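Local coordinates for iron-containing superoxide dismutase B2 (Trypanosoma brucei, PDB 3ESF), which probably protects the cell from superoxide by using a bound iron ion to convert it to hydrogen peroxide and oxygen, at residues 72-77 / 145-150; 126-131 / 155-160. The protein carries 1 engineered substitution. All coordinates share one frame; numbering follows the deposited sequence.

In the fold
Both contacts lie at or beside the three-stranded antiparallel sheet of the C-terminal domain, contact 2 inside it and contact 1 at the loop between strands 137-143 and 154-161. Contact 2 is almost wholly buried and joins two neighbouring strands, 124-131 and 154-161, mainly by backbone hydrogen bonds. Contact 1 is partly buried and relies on side chains: the iron-bearing helix 64-81 of the alpha-hairpin domain rests against that loop, and a single hydrogen bond passes between the two. Their centres lie about 11 Å apart and they touch, since Trp127 of contact 2 packs on Asn75 and Pro148 of contact 1. Helix 64-81 therefore meets the sheet and its connecting loop together.

Contact 1: residues 72-77 / 145-150; sequences QIFNHN and AGCPLT. With FE (Fe (III) ion), chain E.
Phe74 and Leu149 approach each other from opposite directions, and the leucine methyl CD1 settles over one face of the phenyl ring. This is a CH-pi contact, with CD1 3.9 Å from the centroid of the Phe74 ring and displaced toward its CE1-CZ rim. Phe74 reaches out because its CG is anti to the backbone N (chi1 172°), which swings the ring away from the helix axis and toward the loop. Cys147 addresses the same ring obliquely: its SG lies 3.7 Å from Phe74 CD2, a sulfur-aromatic contact at neither face nor edge.

Next to Phe74 on the helix, the Asn75 amide supplies the polar link. Its ND2 donates to Gly146 O over 3.3 Å, a long and moderately bent bond (148° at the hydrogen), and the donor sits well above the carbonyl plane rather than on a lone pair. The oxygen end of the amide is turned to the cysteine, with Asn75 OD1 3.5 Å from Cys147 SG. Gly146 O has a second donor in Thr142.

Gln72 lies against Ala145 with both its CG, 3.6 Å from Ala145 CB, and its amide oxygen, OE1 3.4 Å from Ala145 CA. A bend at chi2 (-70°) folds the chain so that NE2 faces the metal site, bonding to Tyr36 and weakly to the iron-bound water, while OE1 takes a weak hydrogen bond from Trp125 NE1. On the next turn, His76 NE2 binds the iron at 2.2 Å, while its ND1 donates to Gln72 O, which fixes the ring's rotation.

His28, Asp161 and His165 complete the protein ligands of the iron. Helix 55-61 packs on Phe74 and Leu149, strand 124-131 lies against Asn75 and Pro148, and Phe121 of the second subunit covers Gln72 and Ala145.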
ATOM      1  N   GLN A  72     -12.622  -5.718  -0.018  1.00 19.63           N
ATOM      2  CA  GLN A  72     -11.672  -6.022   1.053  1.00 19.55           C
ATOM      3  C   GLN A  72     -12.218  -6.998   2.082  1.00 19.37           C
ATOM      4  O   GLN A  72     -11.470  -7.811   2.605  1.00 19.81           O
ATOM      5  CB  GLN A  72     -11.194  -4.756   1.749  1.00 19.57           C
ATOM      6  CG  GLN A  72     -10.277  -3.904   0.890  1.00 19.93           C
ATOM      7  CD  GLN A  72      -8.928  -4.535   0.658  1.00 19.65           C
ATOM      8  OE1 GLN A  72      -8.747  -5.296  -0.282  1.00 22.55           O
ATOM      9  NE2 GLN A  72      -7.965  -4.214   1.515  1.00 20.39           N
ATOM     10  N   ILE A  73     -13.513  -6.912   2.388  1.00 18.99           N
ATOM     11  CA  ILE A  73     -14.139  -7.894   3.267  1.00 18.74           C
ATOM     12  C   ILE A  73     -14.032  -9.336   2.715  1.00 19.15           C
ATOM     13  O   ILE A  73     -13.613 -10.260   3.418  1.00 18.33           O
ATOM     14  CB  ILE A  73     -15.603  -7.488   3.629  1.00 18.00           C
ATOM     15  CG1 ILE A  73     -15.575  -6.201   4.486  1.00 16.33           C
ATOM     16  CG2 ILE A  73     -16.351  -8.639   4.372  1.00 18.70           C
ATOM     17  CD1 ILE A  73     -16.891  -5.441   4.510  1.00 16.16           C
ATOM     18  N   PHE A  74     -14.430  -9.514   1.469  1.00 18.87           N
ATOM     19  CA  PHE A  74     -14.350 -10.823   0.824  1.00 19.46           C
ATOM     20  C   PHE A  74     -12.894 -11.292   0.691  1.00 19.09           C
ATOM     21  O   PHE A  74     -12.600 -12.453   0.983  1.00 19.47           O
ATOM     22  CB  PHE A  74     -15.044 -10.757  -0.529  1.00 19.44           C
ATOM     23  CG  PHE A  74     -14.878 -11.965  -1.347  1.00 19.65           C
ATOM     24  CD1 PHE A  74     -15.922 -12.893  -1.447  1.00 20.41           C
ATOM     25  CD2 PHE A  74     -13.681 -12.211  -2.019  1.00 21.46           C
ATOM     26  CE1 PHE A  74     -15.771 -14.048  -2.219  1.00 23.48           C
ATOM     27  CE2 PHE A  74     -13.519 -13.376  -2.774  1.00 22.20           C
ATOM     28  CZ  PHE A  74     -14.566 -14.285  -2.892  1.00 21.33           C
ATOM     29  N   ASN A  75     -11.995 -10.388   0.274  1.00 19.19           N
ATOM     30  CA  ASN A  75     -10.582 -10.720   0.065  1.00 19.06           C
ATOM     31  C   ASN A  75      -9.948 -11.220   1.363  1.00 19.08           C
ATOM     32  O   ASN A  75      -9.216 -12.180   1.341  1.00 19.18           O
ATOM     33  CB  ASN A  75      -9.774  -9.524  -0.469  1.00 18.74           C
ATOM     34  CG  ASN A  75     -10.126  -9.157  -1.897  1.00 19.65           C
ATOM     35  OD1 ASN A  75     -10.806  -9.902  -2.618  1.00 20.54           O
ATOM     36  ND2 ASN A  75      -9.666  -8.006  -2.319  1.00 18.80           N
ATOM     37  N   HIS A  76     -10.210 -10.540   2.479  1.00 19.12           N
ATOM     38  CA  HIS A  76      -9.665 -10.951   3.779  1.00 19.23           C
ATOM     39  C   HIS A  76     -10.250 -12.245   4.285  1.00 19.22           C
ATOM     40  O   HIS A  76      -9.551 -13.054   4.873  1.00 19.36           O
ATOM     41  CB  HIS A  76      -9.861  -9.847   4.816  1.00 18.87           C
ATOM     42  CG  HIS A  76      -8.918  -8.705   4.633  1.00 19.16           C
ATOM     43  ND1 HIS A  76      -9.128  -7.714   3.698  1.00 17.78           N
ATOM     44  CD2 HIS A  76      -7.717  -8.452   5.197  1.00 19.12           C
ATOM     45  CE1 HIS A  76      -8.102  -6.885   3.715  1.00 20.69           C
ATOM     46  NE2 HIS A  76      -7.221  -7.323   4.597  1.00 18.73           N
ATOM     47  N   ASN A  77     -11.559 -12.428   4.099  1.00 19.54           N
ATOM     48  CA  ASN A  77     -12.197 -13.702   4.436  1.00 19.17           C
ATOM     49  C   ASN A  77     -11.486 -14.843   3.700  1.00 19.06           C
ATOM     50  O   ASN A  77     -11.127 -15.875   4.297  1.00 17.54           O
ATOM     51  CB  ASN A  77     -13.694 -13.710   4.063  1.00 19.44           C
ATOM     52  CG  ASN A  77     -14.558 -12.844   4.999  1.00 18.97           C
ATOM     53  OD1 ASN A  77     -14.127 -12.441   6.078  1.00 18.65           O
ATOM     54  ND2 ASN A  77     -15.808 -12.613   4.594  1.00 17.14           N
ATOM     55  N   ALA A 145      -8.059  -2.870  -3.662  1.00 20.05           N
ATOM     56  CA  ALA A 145      -9.154  -3.765  -3.247  1.00 19.86           C
ATOM     57  C   ALA A 145      -9.721  -4.581  -4.401  1.00 20.31           C
ATOM     58  O   ALA A 145     -10.798  -5.176  -4.261  1.00 20.44           O
ATOM     59  CB  ALA A 145     -10.256  -3.000  -2.556  1.00 20.03           C
ATOM     60  N   GLY A 146      -8.997  -4.629  -5.527  1.00 20.41           N
ATOM     61  CA  GLY A 146      -9.444  -5.405  -6.699  1.00 20.10           C
ATOM     62  C   GLY A 146      -9.764  -6.839  -6.320  1.00 19.80           C
ATOM     63  O   GLY A 146      -9.108  -7.434  -5.470  1.00 20.40           O
ATOM     64  N   CYS A 147     -10.769  -7.405  -6.970  1.00 20.36           N
ATOM     65  CA  CYS A 147     -11.257  -8.729  -6.626  1.00 20.23           C
ATOM     66  C   CYS A 147     -11.587  -9.480  -7.922  1.00 20.06           C
ATOM     67  O   CYS A 147     -12.293  -8.936  -8.788  1.00 19.69           O
ATOM     68  CB  CYS A 147     -12.499  -8.624  -5.713  1.00 20.42           C
ATOM     69  SG  CYS A 147     -13.180 -10.196  -5.125  1.00 19.94           S
ATOM     70  N   PRO A 148     -11.111 -10.740  -8.051  1.00 19.74           N
ATOM     71  CA  PRO A 148     -11.360 -11.522  -9.289  1.00 19.49           C
ATOM     72  C   PRO A 148     -12.854 -11.736  -9.614  1.00 19.58           C
ATOM     73  O   PRO A 148     -13.180 -12.064 -10.753  1.00 18.64           O
ATOM     74  CB  PRO A 148     -10.634 -12.855  -9.034  1.00 19.02           C
ATOM     75  CG  PRO A 148     -10.495 -12.940  -7.554  1.00 20.16           C
ATOM     76  CD  PRO A 148     -10.336 -11.515  -7.069  1.00 19.72           C
ATOM     77  N   LEU A 149     -13.732 -11.554  -8.621  1.00 19.73           N
ATOM     78  CA  LEU A 149     -15.194 -11.670  -8.829  1.00 20.63           C
ATOM     79  C   LEU A 149     -15.779 -10.648  -9.809  1.00 20.09           C
ATOM     80  O   LEU A 149     -16.862 -10.872 -10.340  1.00 20.11           O
ATOM     81  CB  LEU A 149     -15.986 -11.607  -7.508  1.00 20.39           C
ATOM     82  CG  LEU A 149     -15.736 -12.605  -6.386  1.00 21.04           C
ATOM     83  CD1 LEU A 149     -16.850 -12.456  -5.335  1.00 22.27           C
ATOM     84  CD2 LEU A 149     -15.617 -14.019  -6.920  1.00 23.53           C
ATOM     85  N   THR A 150     -15.059  -9.560 -10.062  1.00 19.97           N
ATOM     86  CA  THR A 150     -15.503  -8.541 -11.049  1.00 20.27           C
ATOM     87  C   THR A 150     -15.228  -8.986 -12.498  1.00 20.91           C
ATOM     88  O   THR A 150     -15.684  -8.350 -13.449  1.00 20.65           O
ATOM     89  CB  THR A 150     -14.852  -7.152 -10.799  1.00 20.33           C
ATOM     90  OG1 THR A 150     -13.433  -7.246 -10.941  1.00 18.27           O
ATOM     91  CG2 THR A 150     -15.214  -6.616  -9.379  1.00 19.62           C
TER
HETATM   92 FE    FE E 198      -5.120  -6.840   4.673  1.00 21.69          FE
HETATM   93  O   HOH W   1      -5.359  -5.905   2.765  1.00 20.31           O

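Contact 2: residues 126-131 / 155-160; sequences AWLVQD and KPILTC. Engineered in segment 155-160: Thr159 (natural residue Ala).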
ATOM      1  N   ALA A 126      -2.136 -11.397  -4.362  1.00 20.06           N
ATOM      2  CA  ALA A 126      -1.747 -12.430  -5.334  1.00 19.82           C
ATOM      3  C   ALA A 126      -2.739 -13.552  -5.233  1.00 19.71           C
ATOM      4  O   ALA A 126      -3.075 -13.996  -4.120  1.00 20.29           O
ATOM      5  CB  ALA A 126      -0.334 -12.921  -5.106  1.00 19.17           C
ATOM      6  N   TRP A 127      -3.234 -14.003  -6.387  1.00 19.32           N
ATOM      7  CA  TRP A 127      -4.249 -15.038  -6.413  1.00 19.41           C
ATOM      8  C   TRP A 127      -3.820 -16.243  -7.242  1.00 19.24           C
ATOM      9  O   TRP A 127      -3.076 -16.120  -8.216  1.00 18.74           O
ATOM     10  CB  TRP A 127      -5.557 -14.539  -7.040  1.00 19.45           C
ATOM     11  CG  TRP A 127      -6.202 -13.351  -6.392  1.00 19.79           C
ATOM     12  CD1 TRP A 127      -5.893 -12.020  -6.619  1.00 18.02           C
ATOM     13  CD2 TRP A 127      -7.279 -13.353  -5.450  1.00 19.06           C
ATOM     14  NE1 TRP A 127      -6.705 -11.230  -5.893  1.00 16.83           N
ATOM     15  CE2 TRP A 127      -7.558 -11.999  -5.147  1.00 18.40           C
ATOM     16  CE3 TRP A 127      -8.066 -14.360  -4.860  1.00 19.48           C
ATOM     17  CZ2 TRP A 127      -8.561 -11.621  -4.263  1.00 19.57           C
ATOM     18  CZ3 TRP A 127      -9.066 -13.990  -3.958  1.00 19.40           C
ATOM     19  CH2 TRP A 127      -9.311 -12.632  -3.666  1.00 19.62           C
ATOM     20  N   LEU A 128      -4.339 -17.402  -6.850  1.00 19.01           N
ATOM     21  CA  LEU A 128      -4.519 -18.504  -7.772  1.00 18.50           C
ATOM     22  C   LEU A 128      -6.012 -18.456  -8.121  1.00 18.10           C
ATOM     23  O   LEU A 128      -6.845 -18.388  -7.225  1.00 17.88           O
ATOM     24  CB  LEU A 128      -4.111 -19.848  -7.113  1.00 18.06           C
ATOM     25  CG  LEU A 128      -4.322 -21.173  -7.883  1.00 18.46           C
ATOM     26  CD1 LEU A 128      -3.660 -21.160  -9.268  1.00 19.56           C
ATOM     27  CD2 LEU A 128      -3.793 -22.356  -7.068  1.00 19.27           C
ATOM     28  N   VAL A 129      -6.333 -18.440  -9.415  1.00 18.06           N
ATOM     29  CA  VAL A 129      -7.717 -18.468  -9.871  1.00 17.78           C
ATOM     30  C   VAL A 129      -7.896 -19.513 -10.952  1.00 18.17           C
ATOM     31  O   VAL A 129      -6.932 -19.943 -11.593  1.00 17.65           O
ATOM     32  CB  VAL A 129      -8.251 -17.075 -10.425  1.00 17.43           C
ATOM     33  CG1 VAL A 129      -8.116 -15.956  -9.410  1.00 16.66           C
ATOM     34  CG2 VAL A 129      -7.598 -16.726 -11.779  1.00 17.26           C
ATOM     35  N   GLN A 130      -9.140 -19.928 -11.149  1.00 18.73           N
ATOM     36  CA  GLN A 130      -9.474 -20.789 -12.269  1.00 18.95           C
ATOM     37  C   GLN A 130     -10.352 -20.017 -13.242  1.00 19.32           C
ATOM     38  O   GLN A 130     -11.326 -19.372 -12.838  1.00 18.67           O
ATOM     39  CB  GLN A 130     -10.206 -22.035 -11.785  1.00 18.69           C
ATOM     40  CG  GLN A 130     -10.450 -23.072 -12.917  1.00 18.65           C
ATOM     41  CD  GLN A 130     -11.337 -24.220 -12.490  1.00 20.19           C
ATOM     42  OE1 GLN A 130     -12.129 -24.090 -11.554  1.00 22.27           O
ATOM     43  NE2 GLN A 130     -11.225 -25.347 -13.185  1.00 17.21           N
ATOM     44  N   ASP A 131      -9.991 -20.076 -14.520  1.00 19.75           N
ATOM     45  CA  ASP A 131     -10.907 -19.736 -15.608  1.00 20.69           C
ATOM     46  C   ASP A 131     -12.043 -20.798 -15.734  1.00 20.55           C
ATOM     47  O   ASP A 131     -11.807 -21.972 -16.030  1.00 20.72           O
ATOM     48  CB  ASP A 131     -10.129 -19.618 -16.930  1.00 21.52           C
ATOM     49  CG  ASP A 131     -10.984 -19.078 -18.070  1.00 23.53           C
ATOM     50  OD1 ASP A 131     -12.080 -19.615 -18.311  1.00 24.57           O
ATOM     51  OD2 ASP A 131     -10.559 -18.112 -18.733  1.00 25.96           O
ATOM     52  N   LYS A 155     -12.701 -17.768 -10.870  1.00 21.25           N
ATOM     53  CA  LYS A 155     -13.091 -18.364  -9.601  1.00 20.50           C
ATOM     54  C   LYS A 155     -11.841 -18.393  -8.735  1.00 19.67           C
ATOM     55  O   LYS A 155     -10.857 -19.002  -9.109  1.00 19.21           O
ATOM     56  CB  LYS A 155     -13.656 -19.777  -9.839  1.00 20.36           C
ATOM     57  CG  LYS A 155     -13.934 -20.571  -8.562  1.00 21.06           C
ATOM     58  CD  LYS A 155     -14.672 -21.892  -8.871  1.00 20.95           C
ATOM     59  CE  LYS A 155     -13.740 -22.999  -9.293  1.00 19.77           C
ATOM     60  NZ  LYS A 155     -14.438 -24.326  -9.200  1.00 21.48           N
ATOM     61  N   PRO A 156     -11.854 -17.659  -7.610  1.00 19.44           N
ATOM     62  CA  PRO A 156     -10.672 -17.658  -6.773  1.00 19.22           C
ATOM     63  C   PRO A 156     -10.486 -19.010  -6.072  1.00 18.72           C
ATOM     64  O   PRO A 156     -11.461 -19.672  -5.715  1.00 17.66           O
ATOM     65  CB  PRO A 156     -10.941 -16.527  -5.773  1.00 19.31           C
ATOM     66  CG  PRO A 156     -12.403 -16.419  -5.709  1.00 19.85           C
ATOM     67  CD  PRO A 156     -12.921 -16.797  -7.066  1.00 19.24           C
ATOM     68  N   ILE A 157      -9.217 -19.392  -5.918  1.00 18.67           N
ATOM     69  CA  ILE A 157      -8.821 -20.662  -5.318  1.00 18.42           C
ATOM     70  C   ILE A 157      -8.033 -20.344  -4.047  1.00 18.95           C
ATOM     71  O   ILE A 157      -8.311 -20.879  -2.987  1.00 19.15           O
ATOM     72  CB  ILE A 157      -7.949 -21.511  -6.310  1.00 18.08           C
ATOM     73  CG1 ILE A 157      -8.706 -21.847  -7.616  1.00 17.62           C
ATOM     74  CG2 ILE A 157      -7.347 -22.739  -5.612  1.00 15.39           C
ATOM     75  CD1 ILE A 157     -10.098 -22.531  -7.443  1.00 17.57           C
ATOM     76  N   LEU A 158      -7.044 -19.462  -4.167  1.00 19.63           N
ATOM     77  CA  LEU A 158      -6.217 -19.045  -3.027  1.00 20.67           C
ATOM     78  C   LEU A 158      -5.861 -17.576  -3.145  1.00 20.51           C
ATOM     79  O   LEU A 158      -5.784 -17.049  -4.248  1.00 20.61           O
ATOM     80  CB  LEU A 158      -4.898 -19.836  -2.972  1.00 21.81           C
ATOM     81  CG  LEU A 158      -4.746 -21.279  -2.493  1.00 23.86           C
ATOM     82  CD1 LEU A 158      -3.396 -21.790  -2.899  1.00 23.37           C
ATOM     83  CD2 LEU A 158      -4.964 -21.447  -0.979  1.00 25.11           C
ATOM     84  N   THR A 159      -5.617 -16.919  -2.015  1.00 19.84           N
ATOM     85  CA  THR A 159      -5.025 -15.572  -2.057  1.00 20.12           C
ATOM     86  C   THR A 159      -3.998 -15.335  -0.944  1.00 19.84           C
ATOM     87  O   THR A 159      -4.106 -15.890   0.159  1.00 20.00           O
ATOM     88  CB  THR A 159      -6.120 -14.429  -2.085  1.00 19.52           C
ATOM     89  OG1 THR A 159      -5.550 -13.195  -2.569  1.00 21.45           O
ATOM     90  CG2 THR A 159      -6.745 -14.225  -0.718  1.00 20.01           C
ATOM     91  N   CYS A 160      -2.993 -14.535  -1.271  1.00 20.49           N
ATOM     92  CA  CYS A 160      -2.078 -13.972  -0.285  1.00 20.83           C
ATOM     93  C   CYS A 160      -2.154 -12.425  -0.316  1.00 20.40           C
ATOM     94  O   CYS A 160      -1.885 -11.807  -1.368  1.00 20.60           O
ATOM     95  CB  CYS A 160      -0.646 -14.447  -0.584  1.00 20.61           C
ATOM     96  SG  CYS A 160       0.605 -13.755   0.520  1.00 22.96           S
TER
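Backbone hydrogen bonds tie Ala126 to Cys160 in both directions, opening the antiparallel junction between residues 126-131 and 155-160, parts of strands 124-131 and 154-161. Gln130 and Lys155 form a second reciprocal pair at the far end. Between them the register slips by one residue, and Leu128 O accepts from both Ile157 N (2.9 Å) and Leu158 N (3.2 Å), both arriving from one face of its carbonyl plane. Leu128 N donates to Leu158 O.

The engineered Thr159 (naturally alanine) adds a side-chain bond from OG1 to Ala126 O at 3.0 Å, coming from above the carbonyl plane, whereas Cys160 N approaches the same oxygen within that plane. OG1 is anti to the backbone N (chi1 -161°), which turns it toward the neighbouring strand and over the centre of the Trp127 indole, 3.3 Å above its plane.

Aromatic contacts gather on that indole. Thr159 CB stands over its six-membered ring, 3.6 Å from the centroid, in a CH-pi contact. Pro156 lies alongside, with CB 3.6 Å from Trp127 CZ3. The indole NE1 bonds to Thr142, and Phe78 of helix 64-81 covers Pro156 and Thr159.

On the face carrying Leu128 and Leu158 packing is apolar: Ile157, turned toward Leu128 at the bulge, puts CG2 3.9 Å from Leu128 CD2, and helix 188-196 backs Ile157 and Leu158. The Lys155 and Gln130 side chains run side by side there, but Gln130 NE2 bonds to Lys135 O and the lysine NZ instead to the carbonyl oxygens of Gln194 and Phe195.

Ile157 and Leu158 opposite Leu128 make a classic beta bulge in the antiparallel sheet of the iron/manganese superoxide dismutase C-terminal domain; strand 154-161 ends at the iron ligand Asp161.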